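Local coordinates for Lmo2241 protein (Listeria monocytogenes, PDB 4HAM) that probably binds DNA as a dimeric GntR-family transcription factor, through a winged helix-turn-helix domain, at residues 22-27 and 63-68; 36-41 and 57-62. All coordinates share one frame; numbering follows the deposited sequence. Where two conformers were deposited one is given.

Contact 1. Residues 22-27 and 63-68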
# COMPACT_ATOMS: atom_id res chain seq x y z
N LYS A 22 -7.24 12.56 3.35
CA LYS A 22 -8.51 13.23 3.10
C LYS A 22 -8.31 14.59 2.42
O LYS A 22 -9.06 14.94 1.50
CB LYS A 22 -9.29 13.39 4.40
CG LYS A 22 -9.91 12.10 4.88
CD LYS A 22 -11.17 11.75 4.07
CE LYS A 22 -11.83 10.49 4.62
NZ LYS A 22 -13.13 10.17 3.96
N ILE A 23 -7.31 15.34 2.86
CA ILE A 23 -6.98 16.61 2.22
C ILE A 23 -6.58 16.39 0.76
O ILE A 23 -7.05 17.10 -0.13
CB ILE A 23 -5.88 17.36 2.98
CG1 ILE A 23 -6.37 17.78 4.35
CG2 ILE A 23 -5.42 18.59 2.17
CD1 ILE A 23 -7.60 18.62 4.30
N LYS A 24 -5.72 15.40 0.53
CA LYS A 24 -5.31 15.04 -0.83
C LYS A 24 -6.52 14.69 -1.72
O LYS A 24 -6.63 15.16 -2.85
CB LYS A 24 -4.34 13.85 -0.77
CG LYS A 24 -3.69 13.52 -2.10
CD LYS A 24 -2.79 12.28 -2.02
CE LYS A 24 -1.56 12.50 -1.15
NZ LYS A 24 -0.60 11.34 -1.19
N GLU A 25 -7.42 13.87 -1.18
CA GLU A 25 -8.62 13.45 -1.91
C GLU A 25 -9.53 14.63 -2.22
O GLU A 25 -10.13 14.71 -3.29
CB GLU A 25 -9.40 12.40 -1.09
CG GLU A 25 -10.48 11.67 -1.90
CD GLU A 25 -11.35 10.76 -1.04
OE1 GLU A 25 -11.04 10.58 0.16
OE2 GLU A 25 -12.34 10.23 -1.57
N GLN A 26 -9.64 15.56 -1.28
CA GLN A 26 -10.45 16.76 -1.52
C GLN A 26 -9.86 17.64 -2.61
O GLN A 26 -10.60 18.29 -3.36
CB GLN A 26 -10.64 17.55 -0.24
CG GLN A 26 -11.62 16.90 0.71
CD GLN A 26 -11.82 17.70 1.95
OE1 GLN A 26 -11.36 18.84 2.05
NE2 GLN A 26 -12.50 17.12 2.92
N VAL A 27 -8.54 17.68 -2.70
CA VAL A 27 -7.90 18.36 -3.81
C VAL A 27 -8.23 17.65 -5.11
O VAL A 27 -8.62 18.29 -6.09
CB VAL A 27 -6.36 18.48 -3.64
CG1 VAL A 27 -5.72 19.01 -4.91
CG2 VAL A 27 -6.02 19.35 -2.45
N GLU A 63 2.84 19.30 3.33
CA GLU A 63 3.79 20.24 2.73
C GLU A 63 4.98 19.52 2.11
O GLU A 63 5.49 19.92 1.06
CB GLU A 63 4.27 21.28 3.75
CG GLU A 63 5.09 22.41 3.13
CD GLU A 63 4.93 23.76 3.83
OE1 GLU A 63 4.41 23.81 4.96
OE2 GLU A 63 5.33 24.79 3.24
N ARG A 64 5.42 18.44 2.75
CA ARG A 64 6.50 17.63 2.20
C ARG A 64 6.11 17.10 0.83
O ARG A 64 6.92 17.10 -0.11
CB ARG A 64 6.80 16.47 3.15
CG ARG A 64 7.87 15.54 2.67
CD ARG A 64 7.90 14.29 3.54
NE ARG A 64 8.84 13.29 3.05
CZ ARG A 64 8.89 12.04 3.50
NH1 ARG A 64 8.03 11.64 4.43
NH2 ARG A 64 9.78 11.19 3.02
N GLN A 65 4.86 16.65 0.70
CA GLN A 65 4.37 16.08 -0.55
C GLN A 65 3.96 17.17 -1.53
O GLN A 65 3.51 16.87 -2.64
CB GLN A 65 3.19 15.13 -0.29
CG GLN A 65 3.58 13.86 0.44
CD GLN A 65 2.44 12.85 0.52
OE1 GLN A 65 1.65 12.70 -0.41
NE2 GLN A 65 2.35 12.16 1.64
N GLU A 66 4.10 18.43 -1.10
CA GLU A 66 3.77 19.61 -1.90
C GLU A 66 2.28 19.72 -2.24
O GLU A 66 1.89 20.23 -3.28
CB GLU A 66 4.66 19.71 -3.15
CG GLU A 66 6.15 19.71 -2.79
CD GLU A 66 7.04 20.21 -3.91
OE1 GLU A 66 6.57 20.33 -5.07
OE2 GLU A 66 8.22 20.49 -3.63
N VAL A 67 1.44 19.26 -1.32
CA VAL A 67 0.00 19.40 -1.48
C VAL A 67 -0.43 20.77 -0.98
O VAL A 67 -1.33 21.39 -1.54
CB VAL A 67 -0.74 18.30 -0.69
CG1 VAL A 67 -2.26 18.41 -0.91
CG2 VAL A 67 -0.24 16.92 -1.10
N ILE A 68 0.20 21.22 0.11
CA ILE A 68 -0.09 22.53 0.68
C ILE A 68 1.19 23.35 0.82
O ILE A 68 2.30 22.81 0.70
CB ILE A 68 -0.77 22.42 2.08
CG1 ILE A 68 0.20 21.83 3.11
CG2 ILE A 68 -2.06 21.59 2.00
CD1 ILE A 68 -0.40 21.72 4.53

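Contact 2. Residues 36-41 and 57-62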
# COMPACT_ATOMS: atom_id res chain seq x y z
N GLU A 36 -6.35 27.91 -2.55
CA GLU A 36 -7.37 28.06 -1.53
C GLU A 36 -6.78 28.05 -0.11
O GLU A 36 -5.91 27.24 0.20
CB GLU A 36 -8.43 26.97 -1.67
CG GLU A 36 -9.54 27.03 -0.66
CD GLU A 36 -10.72 26.16 -1.05
OE1 GLU A 36 -10.72 25.62 -2.18
OE2 GLU A 36 -11.64 26.00 -0.23
N LYS A 37 -7.24 28.95 0.74
CA LYS A 37 -6.73 29.01 2.11
C LYS A 37 -7.45 27.96 2.95
O LYS A 37 -8.68 27.92 2.94
CB LYS A 37 -6.97 30.40 2.71
CG LYS A 37 -6.47 30.56 4.14
CD LYS A 37 -6.57 32.03 4.59
CE LYS A 37 -6.02 32.20 6.00
NZ LYS A 37 -5.91 33.63 6.40
N ILE A 38 -6.71 27.11 3.65
CA ILE A 38 -7.33 26.13 4.52
C ILE A 38 -7.17 26.55 5.98
O ILE A 38 -6.55 27.57 6.29
CB ILE A 38 -6.78 24.69 4.30
CG1 ILE A 38 -5.29 24.62 4.63
CG2 ILE A 38 -7.02 24.25 2.86
CD1 ILE A 38 -4.70 23.21 4.46
N LEU A 39 -7.76 25.78 6.88
CA LEU A 39 -7.69 26.10 8.29
C LEU A 39 -6.27 26.03 8.82
O LEU A 39 -5.48 25.19 8.38
CB LEU A 39 -8.57 25.15 9.10
CG LEU A 39 -10.07 25.24 8.86
CD1 LEU A 39 -10.77 24.24 9.77
CD2 LEU A 39 -10.57 26.66 9.12
N SER A 40 -5.96 26.89 9.77
CA SER A 40 -4.67 26.82 10.41
C SER A 40 -4.65 25.54 11.23
O SER A 40 -5.71 24.95 11.50
CB SER A 40 -4.46 28.02 11.33
OG SER A 40 -5.32 27.92 12.46
N ILE A 41 -3.46 25.12 11.62
CA ILE A 41 -3.30 23.93 12.45
C ILE A 41 -4.19 24.00 13.68
O ILE A 41 -4.91 23.06 13.96
CB ILE A 41 -1.84 23.73 12.86
CG1 ILE A 41 -1.00 23.34 11.64
CG2 ILE A 41 -1.73 22.66 13.94
CD1 ILE A 41 0.47 23.23 11.94
N LYS A 57 1.57 17.37 12.42
CA LYS A 57 2.25 16.27 11.76
C LYS A 57 1.68 16.03 10.35
O LYS A 57 2.42 15.83 9.38
CB LYS A 57 2.13 15.02 12.63
CG LYS A 57 2.97 13.84 12.20
CD LYS A 57 3.09 12.84 13.36
CE LYS A 57 3.50 11.46 12.86
NZ LYS A 57 4.44 11.57 11.72
N ALA A 58 0.35 16.08 10.24
CA ALA A 58 -0.32 15.93 8.96
C ALA A 58 0.02 17.07 8.00
O ALA A 58 0.29 16.83 6.83
CB ALA A 58 -1.84 15.86 9.17
N TYR A 59 -0.01 18.29 8.50
CA TYR A 59 0.32 19.44 7.66
C TYR A 59 1.78 19.42 7.19
O TYR A 59 2.09 19.82 6.07
CB TYR A 59 0.03 20.76 8.39
CG TYR A 59 -1.41 21.24 8.27
CD1 TYR A 59 -1.71 22.59 8.24
CD2 TYR A 59 -2.48 20.33 8.20
CE1 TYR A 59 -3.01 23.05 8.15
CE2 TYR A 59 -3.80 20.78 8.11
CZ TYR A 59 -4.05 22.15 8.08
OH TYR A 59 -5.33 22.63 7.97
N GLN A 60 2.68 18.98 8.07
CA GLN A 60 4.08 18.82 7.67
C GLN A 60 4.23 17.81 6.54
O GLN A 60 5.01 18.00 5.59
CB GLN A 60 4.94 18.38 8.86
CG GLN A 60 5.18 19.47 9.87
CD GLN A 60 6.10 19.02 11.00
OE1 GLN A 60 6.86 18.06 10.85
NE2 GLN A 60 6.02 19.71 12.14
N GLU A 61 3.49 16.71 6.64
CA GLU A 61 3.53 15.67 5.61
C GLU A 61 2.89 16.16 4.31
O GLU A 61 3.41 15.91 3.21
CB GLU A 61 2.88 14.38 6.11
CG GLU A 61 2.87 13.25 5.09
CD GLU A 61 4.28 12.84 4.65
OE1 GLU A 61 5.24 13.00 5.44
OE2 GLU A 61 4.41 12.36 3.50
N LEU A 62 1.78 16.89 4.43
CA LEU A 62 1.16 17.51 3.27
C LEU A 62 2.10 18.52 2.57
O LEU A 62 2.14 18.57 1.35
CB LEU A 62 -0.15 18.20 3.65
CG LEU A 62 -1.32 17.25 3.88
CD1 LEU A 62 -2.42 17.93 4.67
CD2 LEU A 62 -1.84 16.77 2.52

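Contact 1. Residues 22-27 and 63-68
Lys24 reaches Gln65 because its chain leaves helix 15-29 stretched out, with CG opposite the backbone N (chi1 -171°), and then turns at chi3 (-67°), which swings NZ across the gap; a second conformer of this lysine exists, and the description holds for one of the two. Gln65 meets it nearly at a right angle with an extended chain of its own. Lys24 NZ donates to Gln65 OE1 over 2.7 Å, lying in the plane of the amide on one lone pair, with a C=O...N angle of 143°. The methylene CE of Lys24 follows the ammonium group in, 3.3 Å from the same Gln65 OE1. At its other end the amide is held by Glu61, which accepts from Gln65 NE2, so both ends of the amide have a partner in this conformer, consistent with the modelled orientation.

Beside this polar bridge the contact is aliphatic and looser. Val67 points its CG1 at the helix, 4.2 Å from Val27 CG2 and 4.4 Å from Ile23 CG2, so one methyl serves two residues a turn apart. Val67 sits just beyond the Schellman motif that ends helix 52-64, where Glu66 takes up positive phi and turns the chain toward strand 68-71. Tyr107 of the second subunit packs on Lys24, Val27 and Val67.

Lys24 NZ also forms a salt bridge with Asp104 of the second subunit. In this conformer NZ, on a mostly buried lysine, lies between an amide oxygen and a carboxylate; the carboxylate would favour the charged form, and the pair links the helix packing to the subunit interface.

Contact 2. Residues 36-41 and 57-62
Tyr59 projects from helix 52-64 into the turn between strand 37-38 and helix 41-48, and its hydroxyl OH donates to Leu39 O over 2.6 Å. The carbonyl oxygen lies at the ring edge, near the ring plane. Seen from the carbonyl, the donor stands 31° off the plane, at a C=O...O angle of 140°.

Packing is tight around this bond. Ile38 comes from the direction opposite to the tyrosine, its CG1 lodged between the backbone N and carbonyl carbon (chi1 63°) and its chain extended beyond, so that CD1 ends 3.6 Å from Tyr59 OH and 3.8 Å from Tyr59 CZ. Ile41, in the first turn of helix 41-48, slides past the ring in the reverse sense and sets CG1 3.6 Å from Tyr59 CD1. Ile38 and Ile41 thus touch different parts of the same ring, at its hydroxyl end and nearer its root. Phe44 and Thr76 add to the packing on Tyr59.

The other side of the segment is looser. Ser40 turns its CB away from helix 52-64 and, as N-cap of helix 41-48, uses OG to cap a backbone N; the same OG binds a glycerol, probably from the crystallisation liquor. Leu39 likewise leads its side-chain end away, toward Phe44 and Arg47, and gives the tyrosine chiefly its carbonyl.

Within the winged helix-turn-helix domain, one phenol joins helix 52-64, the second helix of the helix-turn-helix pair and by family analogy the probable recognition helix, to the residues leading into helix 41-48, the first of the pair: its hydroxyl satisfies a backbone carbonyl that precedes the N-cap, while its ring lies between Ile38 and Ile41, which approach from opposite sides of the ring plane.

Overall arrangement
Both contacts use helix 52-64, contact 2 its middle and contact 1 its C-terminal end and the turn beyond, and contact 2 is nested within the loop that contact 1 closes. Their centres lie about 8 Å apart. Leu62 and Ile68 knit them together: Leu62 packs on Ile23, and Ile68 CD1 approaches Tyr59 O to 3.5 Å. Contact 1 is the more buried, near the centre of the folded chain and beside the second subunit; its polar bond joins two side chains. Contact 2 is partly buried, touches no other subunit, and pairs a side chain with the backbone inside closer aromatic-aliphatic packing.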